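Local coordinates for U4/U6 snRNA-associated-splicing factor PRP24 (Saccharomyces cerevisiae, PDB 4N0T), which binds U6 snRNA, promotes its annealing with U4 snRNA and so acts as a recycling factor of the spliceosome, at residues Thr174-Ser186 / Leu245-Lys257. Residues are numbered along the deposited sequence; the frame is centred on the assembly and turned at random.
Sequences TLEGREIMIRNLS and LGNREISVSLADK. With nucleotides of chain B.
In the third RNA recognition motif, the central strand 179-185 pairs antiparallel with strand 248-254, and five backbone hydrogen bonds fix the register, from Ala255 N to Glu179 O (3.0 Å) through to Ser251 N and Arg183 O. Met181, Arg183, Ser251 and Ser253 share the RNA-binding face. There the Arg183 guanidinium lies over the adenine of A62 of chain B, whose C5 stands 3.3 Å above the guanidinium plane, over its centre; a bend at chi3 (-73°) turns the group onto the base. One water ties Arg183 NE to Met181 O and Ser253 OG, holding that group from the sheet side. Ser251 OG lies 2.8 Å from N3 of the same adenine, while Met181 SD packs on the base of A13 of chain B. On the other face, Ile180 CD1 meets Val252 CG1 at 3.9 Å, and Ile180 also touches Phe199 of helix 192-199. At the far end Arg248, bent at chi2 and chi3, binds Asn184 O through NH1 (3.0 Å) from above the carbonyl plane, and NH1 also reaches Asn220 O. A leucine here would probably leave both carbonyls without this donor and uncover Ser186, whose CB sits 3.6 Å above the guanidinium plane, offset toward its rim.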
# COMPACT_ATOMS: atom_id res chain seq x y z
N THR A 174 -3.84 16.10 8.77
CA THR A 174 -2.38 16.14 8.77
C THR A 174 -1.83 16.26 7.35
O THR A 174 -0.90 17.03 7.10
CB THR A 174 -1.79 14.90 9.46
OG1 THR A 174 -2.46 14.70 10.71
CG2 THR A 174 -0.32 15.10 9.71
N LEU A 175 -2.41 15.49 6.42
CA LEU A 175 -1.99 15.54 5.02
C LEU A 175 -2.19 16.94 4.45
O LEU A 175 -1.41 17.40 3.62
CB LEU A 175 -2.78 14.49 4.21
CG LEU A 175 -2.51 13.03 4.63
CD1 LEU A 175 -3.58 12.04 4.13
CD2 LEU A 175 -1.14 12.60 4.17
N GLU A 176 -3.22 17.64 4.93
CA GLU A 176 -3.59 18.94 4.37
C GLU A 176 -2.89 20.11 5.05
O GLU A 176 -3.10 21.26 4.67
CB GLU A 176 -5.11 19.14 4.47
CG GLU A 176 -5.91 18.34 3.44
CD GLU A 176 -7.38 18.22 3.80
OE1 GLU A 176 -7.89 19.06 4.57
OE2 GLU A 176 -8.04 17.28 3.30
N GLY A 177 -2.07 19.82 6.06
CA GLY A 177 -1.29 20.85 6.73
C GLY A 177 -2.11 21.63 7.73
O GLY A 177 -1.82 22.80 8.00
N ARG A 178 -3.14 20.99 8.28
CA ARG A 178 -4.03 21.69 9.21
C ARG A 178 -3.79 21.33 10.67
O ARG A 178 -4.48 21.85 11.56
CB ARG A 178 -5.49 21.40 8.87
CG ARG A 178 -5.91 21.92 7.52
CD ARG A 178 -7.41 21.82 7.31
NE ARG A 178 -7.91 20.46 7.07
CZ ARG A 178 -8.67 19.79 7.93
NH1 ARG A 178 -8.99 20.32 9.10
NH2 ARG A 178 -9.12 18.58 7.62
N GLU A 179 -2.86 20.41 10.92
CA GLU A 179 -2.62 19.94 12.28
C GLU A 179 -1.27 20.42 12.79
O GLU A 179 -0.24 20.21 12.14
CB GLU A 179 -2.65 18.39 12.35
CG GLU A 179 -2.45 17.87 13.78
CD GLU A 179 -2.36 16.35 13.85
OE1 GLU A 179 -1.68 15.76 12.98
OE2 GLU A 179 -2.96 15.74 14.77
N ILE A 180 -1.28 21.08 13.94
CA ILE A 180 -0.02 21.48 14.57
C ILE A 180 0.30 20.53 15.72
O ILE A 180 -0.60 19.90 16.31
CB ILE A 180 -0.04 22.94 15.08
CG1 ILE A 180 -1.18 23.16 16.08
CG2 ILE A 180 -0.17 23.91 13.89
CD1 ILE A 180 -1.04 24.48 16.88
N MET A 181 1.59 20.42 16.01
CA MET A 181 2.04 19.73 17.21
C MET A 181 2.66 20.77 18.13
O MET A 181 3.50 21.58 17.71
CB MET A 181 3.08 18.66 16.88
CG MET A 181 3.49 17.82 18.09
SD MET A 181 4.73 16.57 17.65
CE MET A 181 4.70 15.58 19.13
N ILE A 182 2.24 20.73 19.39
CA ILE A 182 2.77 21.62 20.41
C ILE A 182 3.63 20.75 21.32
O ILE A 182 3.16 19.73 21.84
CB ILE A 182 1.62 22.25 21.21
CG1 ILE A 182 0.66 22.98 20.25
CG2 ILE A 182 2.15 23.20 22.29
CD1 ILE A 182 -0.75 23.17 20.80
N ARG A 183 4.89 21.14 21.51
CA ARG A 183 5.82 20.33 22.30
C ARG A 183 6.36 21.14 23.47
O ARG A 183 6.36 22.36 23.44
CB ARG A 183 6.99 19.82 21.43
CG ARG A 183 6.54 18.76 20.44
CD ARG A 183 7.66 18.31 19.49
NE ARG A 183 7.98 19.32 18.48
CZ ARG A 183 8.70 19.06 17.39
NH1 ARG A 183 9.17 17.83 17.19
NH2 ARG A 183 8.96 20.02 16.51
N ASN A 184 6.79 20.40 24.49
CA ASN A 184 7.42 20.95 25.69
C ASN A 184 6.47 21.73 26.56
O ASN A 184 6.89 22.64 27.28
CB ASN A 184 8.65 21.78 25.33
CG ASN A 184 9.78 20.93 24.80
OD1 ASN A 184 9.81 19.70 25.00
ND2 ASN A 184 10.72 21.57 24.09
N LEU A 185 5.20 21.36 26.53
CA LEU A 185 4.27 21.89 27.53
C LEU A 185 4.63 21.29 28.88
O LEU A 185 5.15 20.18 28.96
CB LEU A 185 2.85 21.48 27.16
CG LEU A 185 2.23 22.14 25.93
CD1 LEU A 185 1.03 21.30 25.43
CD2 LEU A 185 1.77 23.56 26.26
N SER A 186 4.37 22.02 29.97
CA SER A 186 4.46 21.40 31.29
C SER A 186 3.15 20.67 31.55
O SER A 186 2.16 20.91 30.86
CB SER A 186 4.65 22.46 32.36
OG SER A 186 3.58 23.38 32.33
N LEU A 245 4.35 30.25 27.23
CA LEU A 245 3.06 29.95 27.82
C LEU A 245 3.31 29.79 29.30
O LEU A 245 3.98 28.84 29.71
CB LEU A 245 2.49 28.64 27.27
CG LEU A 245 1.40 28.68 26.21
CD1 LEU A 245 0.73 27.32 26.06
CD2 LEU A 245 0.37 29.75 26.54
N GLY A 246 2.79 30.71 30.10
CA GLY A 246 3.20 30.78 31.49
C GLY A 246 4.71 30.97 31.53
O GLY A 246 5.23 31.90 30.91
N ASN A 247 5.42 30.09 32.23
CA ASN A 247 6.87 30.19 32.29
C ASN A 247 7.57 29.14 31.44
O ASN A 247 8.74 28.81 31.65
CB ASN A 247 7.36 30.11 33.74
CG ASN A 247 6.78 28.93 34.47
OD1 ASN A 247 6.57 27.86 33.89
ND2 ASN A 247 6.49 29.11 35.76
N ARG A 248 6.86 28.61 30.46
CA ARG A 248 7.41 27.54 29.64
C ARG A 248 7.50 27.99 28.18
O ARG A 248 6.52 28.48 27.62
CB ARG A 248 6.53 26.30 29.81
CG ARG A 248 6.99 25.08 29.08
CD ARG A 248 8.34 24.58 29.58
NE ARG A 248 8.31 23.85 30.85
CZ ARG A 248 8.16 22.53 30.97
NH1 ARG A 248 7.97 21.77 29.90
NH2 ARG A 248 8.18 21.97 32.17
N GLU A 249 8.67 27.85 27.58
CA GLU A 249 8.80 28.15 26.16
C GLU A 249 8.36 26.91 25.39
O GLU A 249 8.94 25.83 25.55
CB GLU A 249 10.24 28.47 25.78
CG GLU A 249 10.44 28.70 24.30
CD GLU A 249 11.88 28.99 23.94
OE1 GLU A 249 12.56 29.72 24.69
OE2 GLU A 249 12.33 28.51 22.88
N ILE A 250 7.33 27.08 24.58
CA ILE A 250 6.77 25.96 23.80
C ILE A 250 7.28 25.92 22.37
O ILE A 250 7.73 26.93 21.82
CB ILE A 250 5.22 26.03 23.81
CG1 ILE A 250 4.72 27.33 23.16
CG2 ILE A 250 4.69 25.89 25.25
CD1 ILE A 250 3.21 27.35 22.89
N SER A 251 7.21 24.74 21.76
CA SER A 251 7.52 24.59 20.34
C SER A 251 6.21 24.31 19.63
O SER A 251 5.35 23.60 20.15
CB SER A 251 8.48 23.41 20.10
OG SER A 251 9.77 23.70 20.60
N VAL A 252 6.06 24.89 18.44
CA VAL A 252 4.88 24.68 17.62
C VAL A 252 5.32 24.45 16.19
O VAL A 252 6.10 25.23 15.63
CB VAL A 252 3.92 25.91 17.66
CG1 VAL A 252 2.65 25.61 16.89
CG2 VAL A 252 3.60 26.29 19.11
N SER A 253 4.81 23.38 15.59
CA SER A 253 5.23 23.00 14.26
C SER A 253 4.08 22.30 13.59
O SER A 253 3.18 21.82 14.27
CB SER A 253 6.43 22.06 14.35
OG SER A 253 6.08 20.87 15.03
N LEU A 254 4.12 22.21 12.25
CA LEU A 254 3.19 21.35 11.54
C LEU A 254 3.53 19.89 11.84
O LEU A 254 4.70 19.49 11.75
CB LEU A 254 3.25 21.57 10.03
CG LEU A 254 2.69 22.86 9.47
CD1 LEU A 254 2.73 22.80 7.94
CD2 LEU A 254 1.27 23.07 9.92
N ALA A 255 2.52 19.10 12.18
CA ALA A 255 2.75 17.69 12.50
C ALA A 255 3.27 16.98 11.27
O ALA A 255 2.75 17.19 10.18
CB ALA A 255 1.48 17.04 12.96
N ASP A 256 4.28 16.14 11.46
CA ASP A 256 4.76 15.33 10.35
C ASP A 256 3.81 14.16 10.14
O ASP A 256 3.06 13.78 11.04
CB ASP A 256 6.17 14.81 10.65
CG ASP A 256 7.19 15.91 10.71
OD1 ASP A 256 7.25 16.74 9.78
OD2 ASP A 256 7.94 15.96 11.71
N LYS A 257 3.85 13.58 8.94
CA LYS A 257 3.03 12.41 8.62
C LYS A 257 3.77 11.10 8.86
O LYS A 257 5.01 11.08 8.92
CB LYS A 257 2.55 12.51 7.16
CG LYS A 257 1.70 13.78 6.91
CD LYS A 257 1.88 14.35 5.50
CE LYS A 257 3.07 15.27 5.42
NZ LYS A 257 3.02 16.21 4.28
P A B 62 13.04 21.85 11.88
OP1 A B 62 12.37 20.81 12.71
OP2 A B 62 12.35 22.41 10.69
O5' A B 62 13.41 23.08 12.82
C5' A B 62 14.07 22.88 14.06
C4' A B 62 13.32 23.56 15.18
O4' A B 62 12.11 22.83 15.48
C3' A B 62 14.06 23.65 16.52
O3' A B 62 14.94 24.76 16.57
C2' A B 62 12.92 23.73 17.52
O2' A B 62 12.40 25.05 17.55
C1' A B 62 11.89 22.81 16.88
N9 A B 62 12.02 21.40 17.31
C8 A B 62 12.53 20.38 16.54
N7 A B 62 12.53 19.21 17.15
C5 A B 62 11.99 19.49 18.40
C6 A B 62 11.72 18.67 19.50
N6 A B 62 11.97 17.35 19.54
N1 A B 62 11.17 19.25 20.59
C2 A B 62 10.92 20.56 20.55
N3 A B 62 11.12 21.44 19.57
C4 A B 62 11.66 20.83 18.50
P A B 13 3.28 8.50 22.38
OP1 A B 13 2.18 7.50 22.51
OP2 A B 13 4.57 8.18 21.72
O5' A B 13 2.63 9.77 21.67
C5' A B 13 3.40 10.60 20.82
C4' A B 13 2.78 10.65 19.45
O4' A B 13 3.33 11.78 18.72
C3' A B 13 3.01 9.42 18.58
O3' A B 13 1.87 9.27 17.73
C2' A B 13 4.19 9.86 17.71
O2' A B 13 4.34 9.15 16.51
C1' A B 13 3.81 11.31 17.47
N9 A B 13 4.87 12.21 17.02
C8 A B 13 6.09 12.48 17.57
N7 A B 13 6.75 13.41 16.92
C5 A B 13 5.89 13.79 15.90
C6 A B 13 6.00 14.73 14.87
N6 A B 13 7.08 15.50 14.69
N1 A B 13 4.95 14.86 14.03
C2 A B 13 3.88 14.10 14.21
N3 A B 13 3.66 13.17 15.13
C4 A B 13 4.72 13.07 15.95
P G B 26 5.32 14.80 -0.91
OP1 G B 26 4.57 15.52 0.12
OP2 G B 26 5.00 14.95 -2.35
O5' G B 26 6.88 15.09 -0.79
C5' G B 26 7.40 16.39 -1.03
C4' G B 26 8.56 16.65 -0.10
O4' G B 26 8.03 16.78 1.25
C3' G B 26 9.60 15.53 -0.05
O3' G B 26 10.89 16.09 0.21
C2' G B 26 9.16 14.73 1.17
O2' G B 26 10.17 13.96 1.77
C1' G B 26 8.67 15.84 2.09
N9 G B 26 7.73 15.38 3.12
C8 G B 26 6.71 14.46 2.97
N7 G B 26 6.10 14.24 4.10
C5 G B 26 6.74 15.04 5.03
C6 G B 26 6.49 15.20 6.41
O6 G B 26 5.63 14.65 7.10
N1 G B 26 7.37 16.10 6.99
C2 G B 26 8.35 16.76 6.30
N2 G B 26 9.11 17.60 7.03
N3 G B 26 8.60 16.62 5.01
C4 G B 26 7.76 15.74 4.44
O HOH W 1 1.67 18.41 8.02
O HOH W 2 6.33 21.46 17.88
O HOH W 3 8.69 23.37 16.31
O HOH W 4 10.32 24.34 23.45
O HOH W 5 4.32 25.48 33.83